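Local atomic coordinates of hypothetical protein HI0074 (Haemophilus influenzae, PDB entry 1JOG), a protein that is probably the RNase toxin of a type VII toxin-antitoxin system, is neutralised by its cognate antitoxin MntA, and forms a homodimer. Residues Ala101-Asp104 with Met105-Thr109; Ile93-Met96 with Ser97-Val100; Asp126-Leu129 with Ile130-Phe134; Glu51-Tyr54 with Glu55-Lys59; Phe80-Ile83 with Leu84-Ala87. One frame throughout, in Å; residues are numbered along the deposited sequence.

How the interactions relate
From the N terminus the order is interaction 4, in the long helix 36-68, interaction 5 in helix 80-89, interactions 2 and 1 at the start and end of helix 96-106, and interaction 3 in helix 125-140. Each joins adjoining segments of one helix or its cap, so none closes a long loop, nests in another or crosses it. The ties between helices come from their side chains. Interaction 4 is the most central: Glu55 pairs with Arg106 of interaction 1, Val53 meets Phe128 of interaction 3, and Leu58 meets Phe80 of interaction 5. Trp99 of interaction 2 packs on interactions 3, 4 and 5, whereas interactions 3 and 5 do not touch.

Interaction 1 of 5, residues Ala101-Asp104 with Met105-Thr109; sequences AYRD and MRNIT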
loop_
_atom_site.group_PDB
_atom_site.type_symbol
_atom_site.label_atom_id
_atom_site.label_comp_id
_atom_site.label_asym_id
_atom_site.label_seq_id
_atom_site.Cartn_x
_atom_site.Cartn_y
_atom_site.Cartn_z
ATOM N N ALA A 101 16.860 6.817 0.203
ATOM C CA ALA A 101 16.548 5.916 -0.890
ATOM C C ALA A 101 15.290 5.101 -0.522
ATOM O O ALA A 101 14.470 4.816 -1.396
ATOM C CB ALA A 101 17.793 4.973 -1.182
ATOM N N TYR A 102 15.123 4.708 0.743
ATOM C CA TYR A 102 13.890 3.958 1.128
ATOM C C TYR A 102 12.594 4.794 0.858
ATOM O O TYR A 102 11.553 4.279 0.493
ATOM C CB TYR A 102 13.998 3.542 2.582
ATOM C CG TYR A 102 15.136 2.571 2.851
ATOM C CD1 TYR A 102 15.738 2.484 4.116
ATOM C CD2 TYR A 102 15.612 1.743 1.830
ATOM C CE1 TYR A 102 16.770 1.615 4.336
ATOM C CE2 TYR A 102 16.630 0.882 2.030
ATOM C CZ TYR A 102 17.228 0.817 3.280
ATOM O OH TYR A 102 18.370 0.021 3.443
ATOM N N ARG A 103 12.677 6.102 0.992
ATOM C CA ARG A 103 11.541 6.915 0.638
ATOM C C ARG A 103 11.322 6.927 -0.920
ATOM O O ARG A 103 10.197 6.806 -1.378
ATOM C CB ARG A 103 11.740 8.343 1.167
ATOM C CG ARG A 103 10.521 9.128 0.856
ATOM C CD ARG A 103 10.484 10.505 1.471
ATOM N NE ARG A 103 11.488 11.344 0.883
ATOM C CZ ARG A 103 11.524 12.653 1.012
ATOM N NH1 ARG A 103 10.582 13.269 1.719
ATOM N NH2 ARG A 103 12.523 13.332 0.458
ATOM N N ASP A 104 12.378 7.153 -1.728
ATOM C CA ASP A 104 12.211 7.114 -3.195
ATOM C C ASP A 104 11.544 5.733 -3.528
ATOM O O ASP A 104 10.542 5.654 -4.225
ATOM C CB ASP A 104 13.540 7.289 -3.942
ATOM C CG ASP A 104 14.294 8.647 -3.625
ATOM O OD1 ASP A 104 13.705 9.766 -3.396
ATOM O OD2 ASP A 104 15.551 8.568 -3.646
HETATM N N MSE A 105 12.021 4.684 -2.914
HETATM C CA MSE A 105 11.417 3.372 -3.069
HETATM C C MSE A 105 9.931 3.512 -2.615
HETATM O O MSE A 105 8.970 3.211 -3.390
HETATM C CB MSE A 105 12.171 2.394 -2.178
HETATM C CG MSE A 105 12.123 0.941 -2.532
HETATM SE SE MSE A 105 13.364 0.010 -1.382
HETATM C CE MSE A 105 12.250 -1.406 -0.602
ATOM N N ARG A 106 9.724 4.007 -1.390
ATOM C CA ARG A 106 8.338 4.117 -0.969
ATOM C C ARG A 106 7.421 4.882 -1.902
ATOM O O ARG A 106 6.290 4.415 -2.115
ATOM C CB ARG A 106 8.107 4.647 0.430
ATOM C CG ARG A 106 6.602 4.435 0.648
ATOM C CD ARG A 106 6.100 4.728 1.960
ATOM N NE ARG A 106 4.673 4.435 2.066
ATOM C CZ ARG A 106 3.828 4.533 1.047
ATOM N NH1 ARG A 106 4.234 4.886 -0.178
ATOM N NH2 ARG A 106 2.552 4.357 1.277
ATOM N N ASN A 107 7.896 6.003 -2.446
ATOM C CA ASN A 107 7.136 6.853 -3.391
ATOM C C ASN A 107 6.931 6.237 -4.767
ATOM O O ASN A 107 6.373 6.913 -5.596
ATOM C CB ASN A 107 7.813 8.181 -3.653
ATOM C CG ASN A 107 7.966 9.070 -2.352
ATOM O OD1 ASN A 107 7.084 9.090 -1.490
ATOM N ND2 ASN A 107 9.078 9.822 -2.249
ATOM N N ILE A 108 7.423 5.014 -5.049
ATOM C CA ILE A 108 7.121 4.409 -6.353
ATOM C C ILE A 108 6.334 3.109 -6.156
ATOM O O ILE A 108 5.957 2.448 -7.125
ATOM C CB ILE A 108 8.421 4.097 -7.187
ATOM C CG1 ILE A 108 9.372 3.171 -6.417
ATOM C CG2 ILE A 108 9.022 5.393 -7.553
ATOM C CD1 ILE A 108 10.707 3.015 -7.012
ATOM N N THR A 109 6.117 2.710 -4.899
ATOM C CA THR A 109 5.361 1.486 -4.687
ATOM C C THR A 109 3.948 1.611 -5.257
ATOM O O THR A 109 3.325 0.581 -5.499
ATOM C CB THR A 109 5.280 1.086 -3.225
ATOM O OG1 THR A 109 4.538 2.065 -2.522
ATOM C CG2 THR A 109 6.671 0.946 -2.647
#
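Met105, Arg106 and Asn107 each donate a backbone N-H four residues back, to the carbonyls of Ala101, Tyr102 and Arg103, in the last turns of helix 96-106. The bond from Asn107 N to Arg103 O is 2.7 Å long. Overlapping it, a type I beta turn runs from Arg106 to Thr109, spanned by the bond from Thr109 N to Arg106 O at 3.3 Å.

Side-chain packing runs along two faces. On one, Asn107 keeps its amide beside its own backbone N (chi1 -62°), which brings ND2 to 3.5 Å from Arg103 CG; the amide and guanidinium planes are 44° apart, and the touch is made with the aliphatic part of the arginine. On the other, the selenium of Met105, a selenomethionine, lies 4.3 Å from Tyr102 CD2.

Arg106, an active-site residue by similarity and the first of the RX(4)HXY motif, is extended from CG to NE, and its NE forms a salt bridge with Glu55 OE2.

Met105 packs on Phe50 and Arg106 on Tyr54 of helix 36-68, while Tyr102 reaches helix 125-140, where its hydroxyl is hydrogen-bonded to Asp127 and its ring meets Phe128 edge-to-face.

Interaction 2 of 5, residues Ile93-Met96 with Ser97-Val100; sequences IGDM and SKWV
Asp95 turns its carboxylate over the first turn of the helix that follows and meets Ser97 and Lys98 there. OD2 accepts from Ser97 N at 2.8 Å and from Lys98 N at 3.3 Å, both weak bonds; the exact place of OD2 is less sure, because it sits too near the serine hydroxyl in the model. The other oxygen, OD1, forms a salt bridge with Lys98 NZ, whose position is also uncertain. The carboxylate reaches both because CG is trans to the backbone N (chi1 -170°), while the lysine chain is extended and then bent at its last torsion, crossing the aspartate at about a right angle.

This is an N-cap: Asp95 precedes helix 96-106 and supplies a single side-chain acceptor, OD2, for two amides of the first turn, which have no carbonyl of an earlier turn to use. A negative charge here would also be expected to interact favourably with the helix dipole. Further on, the regular pattern takes over, with Val100 N donating to Met96 O at 2.9 Å.

The backbone carbonyl of Asp95 is satisfied through water 1, which donates to it at 2.6 Å and accepts a weak bond from Trp99 NE1 at 3.0 Å. The same oxygen lies near the plane of the indole, at its edge, 3.3 Å from Trp99 CD1. Ile93 CG2 approaches the indole obliquely, 3.6 Å from CD1. The buried indole packs on Ser57, Leu58 and Met61 of helix 36-68, Leu84 of helix 80-89 and Leu135 of helix 125-140.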
loop_
_atom_site.group_PDB
_atom_site.type_symbol
_atom_site.label_atom_id
_atom_site.label_comp_id
_atom_site.label_asym_id
_atom_site.label_seq_id
_atom_site.Cartn_x
_atom_site.Cartn_y
_atom_site.Cartn_z
ATOM N N ILE A 93 20.017 5.819 13.250
ATOM C CA ILE A 93 20.318 5.208 11.958
ATOM C C ILE A 93 21.777 5.545 11.878
ATOM O O ILE A 93 22.286 6.270 12.764
ATOM C CB ILE A 93 19.551 5.885 10.759
ATOM C CG1 ILE A 93 19.731 7.413 10.747
ATOM C CG2 ILE A 93 18.078 5.457 10.903
ATOM C CD1 ILE A 93 19.273 8.117 9.477
ATOM N N GLY A 94 22.447 5.055 10.839
ATOM C CA GLY A 94 23.867 5.332 10.694
ATOM C C GLY A 94 24.193 5.870 9.321
ATOM O O GLY A 94 25.255 6.459 9.103
ATOM N N ASP A 95 23.271 5.668 8.387
ATOM C CA ASP A 95 23.464 6.168 7.028
ATOM C C ASP A 95 22.108 6.699 6.595
ATOM O O ASP A 95 21.161 5.940 6.530
ATOM C CB ASP A 95 23.925 5.013 6.106
ATOM C CG ASP A 95 24.381 5.476 4.732
ATOM O OD1 ASP A 95 25.456 4.983 4.330
ATOM O OD2 ASP A 95 23.699 6.299 4.056
HETATM N N MSE A 96 22.006 7.991 6.326
HETATM C CA MSE A 96 20.754 8.523 5.880
HETATM C C MSE A 96 20.586 8.450 4.375
HETATM O O MSE A 96 19.471 8.577 3.892
HETATM C CB MSE A 96 20.503 9.971 6.396
HETATM C CG MSE A 96 21.464 11.107 6.020
HETATM SE SE MSE A 96 21.108 12.863 6.945
HETATM C CE MSE A 96 20.221 13.670 5.404
ATOM N N SER A 97 21.646 8.197 3.617
ATOM C CA SER A 97 21.486 8.151 2.147
ATOM C C SER A 97 20.570 6.969 1.876
ATOM O O SER A 97 19.692 6.999 1.008
ATOM C CB SER A 97 22.829 7.937 1.477
ATOM O OG SER A 97 23.446 6.804 2.023
ATOM N N LYS A 98 20.706 5.957 2.704
ATOM C CA LYS A 98 19.818 4.789 2.598
ATOM C C LYS A 98 18.314 5.060 2.910
ATOM O O LYS A 98 17.409 4.571 2.199
ATOM C CB LYS A 98 20.294 3.708 3.542
ATOM C CG LYS A 98 21.481 2.998 3.089
ATOM C CD LYS A 98 21.880 1.984 4.107
ATOM C CE LYS A 98 23.303 1.568 3.847
ATOM N NZ LYS A 98 24.238 2.611 4.357
ATOM N N TRP A 99 18.037 5.801 3.984
ATOM C CA TRP A 99 16.630 6.092 4.301
ATOM C C TRP A 99 16.094 7.020 3.245
ATOM O O TRP A 99 14.920 6.940 2.885
ATOM C CB TRP A 99 16.492 6.678 5.701
ATOM C CG TRP A 99 16.759 5.600 6.697
ATOM C CD1 TRP A 99 17.991 5.268 7.308
ATOM C CD2 TRP A 99 15.828 4.645 7.153
ATOM N NE1 TRP A 99 17.826 4.168 8.099
ATOM C CE2 TRP A 99 16.510 3.771 8.034
ATOM C CE3 TRP A 99 14.478 4.430 6.907
ATOM C CZ2 TRP A 99 15.883 2.705 8.651
ATOM C CZ3 TRP A 99 13.878 3.341 7.514
ATOM C CH2 TRP A 99 14.556 2.505 8.367
ATOM N N VAL A 100 16.973 7.854 2.681
ATOM C CA VAL A 100 16.528 8.739 1.631
ATOM C C VAL A 100 16.102 7.873 0.442
ATOM O O VAL A 100 15.102 8.127 -0.231
ATOM C CB VAL A 100 17.638 9.708 1.228
ATOM C CG1 VAL A 100 17.259 10.388 -0.059
ATOM C CG2 VAL A 100 17.827 10.766 2.289
HETATM O O HOH W 1 20.843 3.800 7.985
#

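Interaction 3 of 5, residues Asp126-Leu129 with Ile130-Phe134; sequences DDFL and IESSF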
loop_
_atom_site.group_PDB
_atom_site.type_symbol
_atom_site.label_atom_id
_atom_site.label_comp_id
_atom_site.label_asym_id
_atom_site.label_seq_id
_atom_site.Cartn_x
_atom_site.Cartn_y
_atom_site.Cartn_z
ATOM N N ASP A 126 15.716 -7.095 1.254
ATOM C CA ASP A 126 16.784 -7.682 2.071
ATOM C C ASP A 126 17.638 -6.584 2.761
ATOM O O ASP A 126 17.898 -6.679 3.952
ATOM C CB ASP A 126 17.744 -8.446 1.176
ATOM C CG ASP A 126 17.086 -9.595 0.481
ATOM O OD1 ASP A 126 16.550 -10.465 1.189
ATOM O OD2 ASP A 126 17.106 -9.631 -0.776
ATOM N N ASP A 127 18.080 -5.576 1.994
ATOM C CA ASP A 127 18.887 -4.501 2.548
ATOM C C ASP A 127 18.003 -3.722 3.508
ATOM O O ASP A 127 18.404 -3.373 4.602
ATOM C CB ASP A 127 19.420 -3.560 1.461
ATOM C CG ASP A 127 19.954 -2.196 2.042
ATOM O OD1 ASP A 127 19.713 -1.071 1.447
ATOM O OD2 ASP A 127 20.632 -2.256 3.111
ATOM N N PHE A 128 16.765 -3.481 3.096
ATOM C CA PHE A 128 15.883 -2.750 3.960
ATOM C C PHE A 128 15.837 -3.492 5.270
ATOM O O PHE A 128 15.929 -2.906 6.332
ATOM C CB PHE A 128 14.445 -2.627 3.414
ATOM C CG PHE A 128 13.544 -1.849 4.338
ATOM C CD1 PHE A 128 13.680 -0.469 4.439
ATOM C CD2 PHE A 128 12.592 -2.485 5.107
ATOM C CE1 PHE A 128 12.850 0.282 5.302
ATOM C CE2 PHE A 128 11.758 -1.763 5.968
ATOM C CZ PHE A 128 11.881 -0.368 6.064
ATOM N N LEU A 129 15.726 -4.803 5.224
ATOM C CA LEU A 129 15.693 -5.465 6.495
ATOM C C LEU A 129 16.918 -5.219 7.359
ATOM O O LEU A 129 16.786 -5.037 8.552
ATOM C CB LEU A 129 15.429 -6.931 6.306
ATOM C CG LEU A 129 13.956 -7.163 5.923
ATOM C CD1 LEU A 129 13.953 -8.577 5.503
ATOM C CD2 LEU A 129 12.849 -6.903 7.066
ATOM N N ILE A 130 18.111 -5.177 6.779
ATOM C CA ILE A 130 19.313 -4.952 7.603
ATOM C C ILE A 130 19.228 -3.594 8.306
ATOM O O ILE A 130 19.320 -3.513 9.529
ATOM C CB ILE A 130 20.539 -4.995 6.759
ATOM C CG1 ILE A 130 20.844 -6.435 6.431
ATOM C CG2 ILE A 130 21.682 -4.316 7.452
ATOM C CD1 ILE A 130 21.208 -6.649 4.965
ATOM N N GLU A 131 19.029 -2.538 7.524
ATOM C CA GLU A 131 18.937 -1.164 8.069
ATOM C C GLU A 131 17.836 -0.926 9.059
ATOM O O GLU A 131 18.027 -0.304 10.105
ATOM C CB GLU A 131 18.761 -0.117 6.936
ATOM C CG GLU A 131 19.976 0.073 6.036
ATOM C CD GLU A 131 21.269 0.282 6.823
ATOM O OE1 GLU A 131 22.218 -0.530 6.683
ATOM O OE2 GLU A 131 21.317 1.241 7.597
ATOM N N SER A 132 16.653 -1.381 8.678
ATOM C CA SER A 132 15.457 -1.219 9.486
ATOM C C SER A 132 15.694 -1.955 10.794
ATOM O O SER A 132 15.315 -1.485 11.850
ATOM C CB SER A 132 14.205 -1.735 8.724
ATOM O OG SER A 132 14.197 -3.136 8.505
ATOM N N SER A 133 16.285 -3.143 10.722
ATOM C CA SER A 133 16.610 -3.860 11.953
ATOM C C SER A 133 17.673 -3.107 12.761
ATOM O O SER A 133 17.716 -3.256 13.956
ATOM C CB SER A 133 17.216 -5.186 11.644
ATOM O OG SER A 133 17.534 -5.931 12.797
ATOM N N PHE A 134 18.563 -2.326 12.149
ATOM C CA PHE A 134 19.521 -1.679 13.034
ATOM C C PHE A 134 18.782 -0.635 13.818
ATOM O O PHE A 134 18.967 -0.537 14.993
ATOM C CB PHE A 134 20.688 -1.015 12.297
ATOM C CG PHE A 134 21.923 -1.905 12.141
ATOM C CD1 PHE A 134 22.043 -2.794 11.044
ATOM C CD2 PHE A 134 23.024 -1.771 13.020
ATOM C CE1 PHE A 134 23.235 -3.518 10.811
ATOM C CE2 PHE A 134 24.224 -2.508 12.786
ATOM C CZ PHE A 134 24.321 -3.375 11.677
#
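Midway along helix 125-140, the serine Ser132 bends back onto its own helix and hydrogen-bonds to the carbonyl of Phe128, one turn earlier. Its OG donates to Phe128 O at 2.8 Å from above the carbonyl plane, 39° out of it, while Ser132 N donates to the same oxygen at 2.9 Å. One carbonyl therefore takes two donors from a single residue, and the hydroxyl of a buried serine is satisfied without leaving the helix. The torsion responsible places OG between the backbone N and the carbonyl carbon (chi1 67°).

The same serine also touches the phenylalanine by its carbon: CB lies over one face of the Phe128 ring, 3.9 Å from its centroid and offset toward the rim, a CH-pi contact. This helix is one of the long helices of the all-helical fold, and the ring packs on Val53 and Tyr54 of helix 36-68 and meets Phe50 edge-to-face.

On the side facing helix 8-26, Ser133 N donates to Leu129 O at 2.9 Å, and Leu129 and Ser133 both pack on Phe15. Asp127, whose OD1 is held by Tyr102, comes near Glu131 with its other oxygen: OD2 lies 3.8 Å from Glu131 CG and 4.3 Å from OE1, with the two carboxylate planes 50° apart. The repulsion between these like charges is probably offset in part by the Tyr102 hydroxyl on Asp127 and by Lys98 lying on Glu131.

Interaction 4 of 5, residues Glu51-Tyr54 with Glu55-Lys59; sequences EFVY and ELSLK
Backbone bonds from Glu55, Leu56, Ser57 and Leu58 to Glu51, Phe52, Val53 and Tyr54 bind the segments in unbroken i to i+4 order. At Val53 the carbonyl is used twice: Ser57 N donates to Val53 O at 2.6 Å, and Ser57 OG donates to it at 2.7 Å from well above the carbonyl plane. A chi1 of -66° folds OG back beside its own backbone N to make this bond, and also leaves it 3.6 Å from Val53 CG1.

The stretch lies on helix 36-68, the longest of the chain and close to its centre, with helices 8-26, 80-89, 96-106 and 125-140 all touching it.

Among the apolar contacts, Leu58 lies obliquely against the Tyr54 ring. Phe52 CB rests 4.0 Å from Leu56 CD2, and both residues pack against the second subunit of the homodimer, Phe52 on its Thr112 and Leu56 on its Tyr113.

Charged groups cluster near Arg106. Glu55 OE1 stands 3.3 Å from Tyr54 CE2, with the carboxylate turned 79° from the ring plane, while OE2 is held by Arg106, an active-site residue by similarity. Glu51 bonds through OE1 to Thr109 and to Gln48 of the second subunit. Carboxylates of Glu51 and Glu55 stand 5.7 Å apart from OE2 to OE2; Arg106, which salt-bridges Glu55 and makes a long, weak ion pair with Glu51 OE2, probably eases their repulsion.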
loop_
_atom_site.group_PDB
_atom_site.type_symbol
_atom_site.label_atom_id
_atom_site.label_comp_id
_atom_site.label_asym_id
_atom_site.label_seq_id
_atom_site.Cartn_x
_atom_site.Cartn_y
_atom_site.Cartn_z
ATOM N N GLU A 51 6.218 -1.084 3.204
ATOM C CA GLU A 51 5.713 0.237 3.386
ATOM C C GLU A 51 5.358 0.404 4.881
ATOM O O GLU A 51 5.648 1.456 5.446
ATOM C CB GLU A 51 4.485 0.467 2.487
ATOM C CG GLU A 51 4.763 0.352 0.982
ATOM C CD GLU A 51 3.448 0.424 0.202
ATOM O OE1 GLU A 51 3.389 0.036 -0.969
ATOM O OE2 GLU A 51 2.458 0.878 0.785
ATOM N N PHE A 52 4.751 -0.604 5.528
ATOM C CA PHE A 52 4.429 -0.447 6.952
ATOM C C PHE A 52 5.648 -0.193 7.799
ATOM O O PHE A 52 5.645 0.753 8.583
ATOM C CB PHE A 52 3.704 -1.656 7.536
ATOM C CG PHE A 52 2.370 -1.974 6.877
ATOM C CD1 PHE A 52 1.990 -3.357 6.697
ATOM C CD2 PHE A 52 1.501 -0.973 6.436
ATOM C CE1 PHE A 52 0.752 -3.744 6.076
ATOM C CE2 PHE A 52 0.241 -1.289 5.790
ATOM C CZ PHE A 52 -0.140 -2.706 5.612
ATOM N N VAL A 53 6.692 -1.011 7.674
ATOM C CA VAL A 53 7.907 -0.778 8.505
ATOM C C VAL A 53 8.604 0.581 8.255
ATOM O O VAL A 53 8.998 1.282 9.162
ATOM C CB VAL A 53 8.869 -1.927 8.308
ATOM C CG1 VAL A 53 10.137 -1.748 9.155
ATOM C CG2 VAL A 53 8.137 -3.182 8.654
ATOM N N TYR A 54 8.693 0.956 6.999
ATOM C CA TYR A 54 9.248 2.224 6.607
ATOM C C TYR A 54 8.529 3.385 7.341
ATOM O O TYR A 54 9.165 4.227 8.032
ATOM C CB TYR A 54 9.062 2.394 5.095
ATOM C CG TYR A 54 9.301 3.792 4.696
ATOM C CD1 TYR A 54 10.579 4.315 4.775
ATOM C CD2 TYR A 54 8.271 4.647 4.366
ATOM C CE1 TYR A 54 10.852 5.644 4.541
ATOM C CE2 TYR A 54 8.544 6.017 4.163
ATOM C CZ TYR A 54 9.879 6.481 4.257
ATOM O OH TYR A 54 10.276 7.778 3.967
ATOM N N GLU A 55 7.224 3.479 7.100
ATOM C CA GLU A 55 6.386 4.475 7.757
ATOM C C GLU A 55 6.531 4.460 9.307
ATOM O O GLU A 55 6.888 5.462 9.889
ATOM C CB GLU A 55 4.932 4.258 7.433
ATOM C CG GLU A 55 4.242 5.477 6.884
ATOM C CD GLU A 55 4.260 5.435 5.376
ATOM O OE1 GLU A 55 5.272 5.875 4.797
ATOM O OE2 GLU A 55 3.277 4.929 4.771
ATOM N N LEU A 56 6.352 3.294 9.907
ATOM C CA LEU A 56 6.445 3.119 11.354
ATOM C C LEU A 56 7.845 3.462 11.812
ATOM O O LEU A 56 8.043 4.177 12.833
ATOM C CB LEU A 56 6.069 1.690 11.757
ATOM C CG LEU A 56 4.684 1.025 12.049
ATOM C CD1 LEU A 56 3.549 1.929 11.775
ATOM C CD2 LEU A 56 4.475 -0.266 11.220
ATOM N N SER A 57 8.837 2.994 11.053
ATOM C CA SER A 57 10.234 3.312 11.447
ATOM C C SER A 57 10.368 4.821 11.496
ATOM O O SER A 57 11.022 5.342 12.393
ATOM C CB SER A 57 11.310 2.762 10.455
ATOM O OG SER A 57 11.335 1.328 10.463
ATOM N N LEU A 58 9.772 5.540 10.532
ATOM C CA LEU A 58 9.919 6.975 10.592
ATOM C C LEU A 58 9.047 7.591 11.676
ATOM O O LEU A 58 9.396 8.633 12.246
ATOM C CB LEU A 58 9.694 7.630 9.232
ATOM C CG LEU A 58 11.112 7.769 8.683
ATOM C CD1 LEU A 58 11.340 6.944 7.420
ATOM C CD2 LEU A 58 11.428 9.223 8.517
ATOM N N LYS A 59 7.928 6.950 11.989
ATOM C CA LYS A 59 7.093 7.515 13.028
ATOM C C LYS A 59 7.878 7.421 14.327
ATOM O O LYS A 59 7.895 8.366 15.064
ATOM C CB LYS A 59 5.749 6.798 13.144
ATOM C CG LYS A 59 4.646 7.521 12.439
ATOM C CD LYS A 59 4.028 6.675 11.345
ATOM C CE LYS A 59 2.875 7.389 10.613
ATOM N NZ LYS A 59 2.044 6.324 9.931
#

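Interaction 5 of 5, residues Phe80-Ile83 with Leu84-Ala87; sequences FKDI and LREA
Leu84 crosses the ring of Phe80 obliquely and lays its branch point over one face: CG is 4.2 Å from the ring centroid, offset toward the rim, in a CH-pi contact. Its methyl CD1 touches the ring at Phe80 CE2, 3.3 Å away. Along the backbone, Leu84 N donates to Phe80 O at 3.0 Å.

Arg85 N donates to Lys81 O, and its side chain then extends along the outside of the helix. NH1 forms a salt bridge with Asp82 OD1 at 3.1 Å, met near the guanidinium plane, though the carboxylate is turned 62° from it. Over one guanidinium face lies Lys81 CB, 3.8 Å from NH2.

These residues make up most of the short helix 80-89, which packs on both helix 36-68 and helix 96-106: Phe80 lies against Tyr54, Leu58 and Arg103, and Leu84 against Trp99 and Val100.

Glu86 N donates to Asp82 O at 2.7 Å, and its side chain, bent at chi2, leans on Tyr78 and Leu65. Last comes Ala87, whose N donates to Ile83 O and whose CB lies 3.2 Å from that oxygen, with Leu92 of the following loop beside it.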
loop_
_atom_site.group_PDB
_atom_site.type_symbol
_atom_site.label_atom_id
_atom_site.label_comp_id
_atom_site.label_asym_id
_atom_site.label_seq_id
_atom_site.Cartn_x
_atom_site.Cartn_y
_atom_site.Cartn_z
ATOM N N PHE A 80 10.833 15.133 6.478
ATOM C CA PHE A 80 11.601 13.917 6.331
ATOM C C PHE A 80 13.071 13.997 6.754
ATOM O O PHE A 80 13.511 13.327 7.727
ATOM C CB PHE A 80 11.509 13.480 4.873
ATOM C CG PHE A 80 12.129 12.158 4.629
ATOM C CD1 PHE A 80 11.627 11.015 5.274
ATOM C CD2 PHE A 80 13.220 12.031 3.789
ATOM C CE1 PHE A 80 12.204 9.762 5.083
ATOM C CE2 PHE A 80 13.820 10.773 3.579
ATOM C CZ PHE A 80 13.315 9.646 4.221
ATOM N N LYS A 81 13.819 14.816 6.017
ATOM C CA LYS A 81 15.276 15.052 6.221
ATOM C C LYS A 81 15.783 15.640 7.555
ATOM O O LYS A 81 16.941 15.422 7.968
ATOM C CB LYS A 81 15.826 15.894 5.051
ATOM C CG LYS A 81 16.133 15.061 3.811
ATOM C CD LYS A 81 16.252 15.940 2.585
ATOM C CE LYS A 81 16.544 15.114 1.307
ATOM N NZ LYS A 81 17.938 14.546 1.202
ATOM N N ASP A 82 14.918 16.339 8.248
ATOM C CA ASP A 82 15.279 16.869 9.546
ATOM C C ASP A 82 15.212 15.682 10.470
ATOM O O ASP A 82 16.111 15.450 11.278
ATOM C CB ASP A 82 14.276 17.936 9.984
ATOM C CG ASP A 82 14.418 19.210 9.190
ATOM O OD1 ASP A 82 15.603 19.502 8.848
ATOM O OD2 ASP A 82 13.379 19.895 8.929
ATOM N N ILE A 83 14.138 14.914 10.348
ATOM C CA ILE A 83 13.923 13.706 11.154
ATOM C C ILE A 83 15.160 12.776 10.954
ATOM O O ILE A 83 15.714 12.227 11.933
ATOM C CB ILE A 83 12.603 12.964 10.664
ATOM C CG1 ILE A 83 11.351 13.827 10.902
ATOM C CG2 ILE A 83 12.439 11.643 11.347
ATOM C CD1 ILE A 83 11.017 14.001 12.347
ATOM N N LEU A 84 15.588 12.592 9.691
ATOM C CA LEU A 84 16.748 11.721 9.430
ATOM C C LEU A 84 17.975 12.343 10.020
ATOM O O LEU A 84 18.725 11.653 10.656
ATOM C CB LEU A 84 16.977 11.481 7.950
ATOM C CG LEU A 84 15.850 10.794 7.185
ATOM C CD1 LEU A 84 16.314 10.470 5.687
ATOM C CD2 LEU A 84 15.438 9.591 7.963
ATOM N N ARG A 85 18.211 13.628 9.792
ATOM C CA ARG A 85 19.369 14.252 10.443
ATOM C C ARG A 85 19.374 14.088 11.966
ATOM O O ARG A 85 20.409 13.690 12.535
ATOM C CB ARG A 85 19.444 15.722 10.111
ATOM C CG ARG A 85 19.981 15.924 8.707
ATOM C CD ARG A 85 19.805 17.341 8.276
ATOM N NE ARG A 85 19.697 17.458 6.831
ATOM C CZ ARG A 85 18.817 18.246 6.235
ATOM N NH1 ARG A 85 17.976 18.976 6.963
ATOM N NH2 ARG A 85 18.776 18.300 4.915
ATOM N N GLU A 86 18.243 14.376 12.637
ATOM C CA GLU A 86 18.181 14.228 14.108
ATOM C C GLU A 86 18.448 12.793 14.532
ATOM O O GLU A 86 19.265 12.528 15.396
ATOM C CB GLU A 86 16.838 14.693 14.622
ATOM C CG GLU A 86 16.842 16.115 15.172
ATOM C CD GLU A 86 17.403 17.178 14.229
ATOM O OE1 GLU A 86 17.845 18.227 14.748
ATOM O OE2 GLU A 86 17.397 16.997 12.994
ATOM N N ALA A 87 17.801 11.858 13.858
ATOM C CA ALA A 87 17.988 10.448 14.116
ATOM C C ALA A 87 19.465 10.051 14.069
ATOM O O ALA A 87 19.866 9.190 14.852
ATOM C CB ALA A 87 17.157 9.595 13.085
#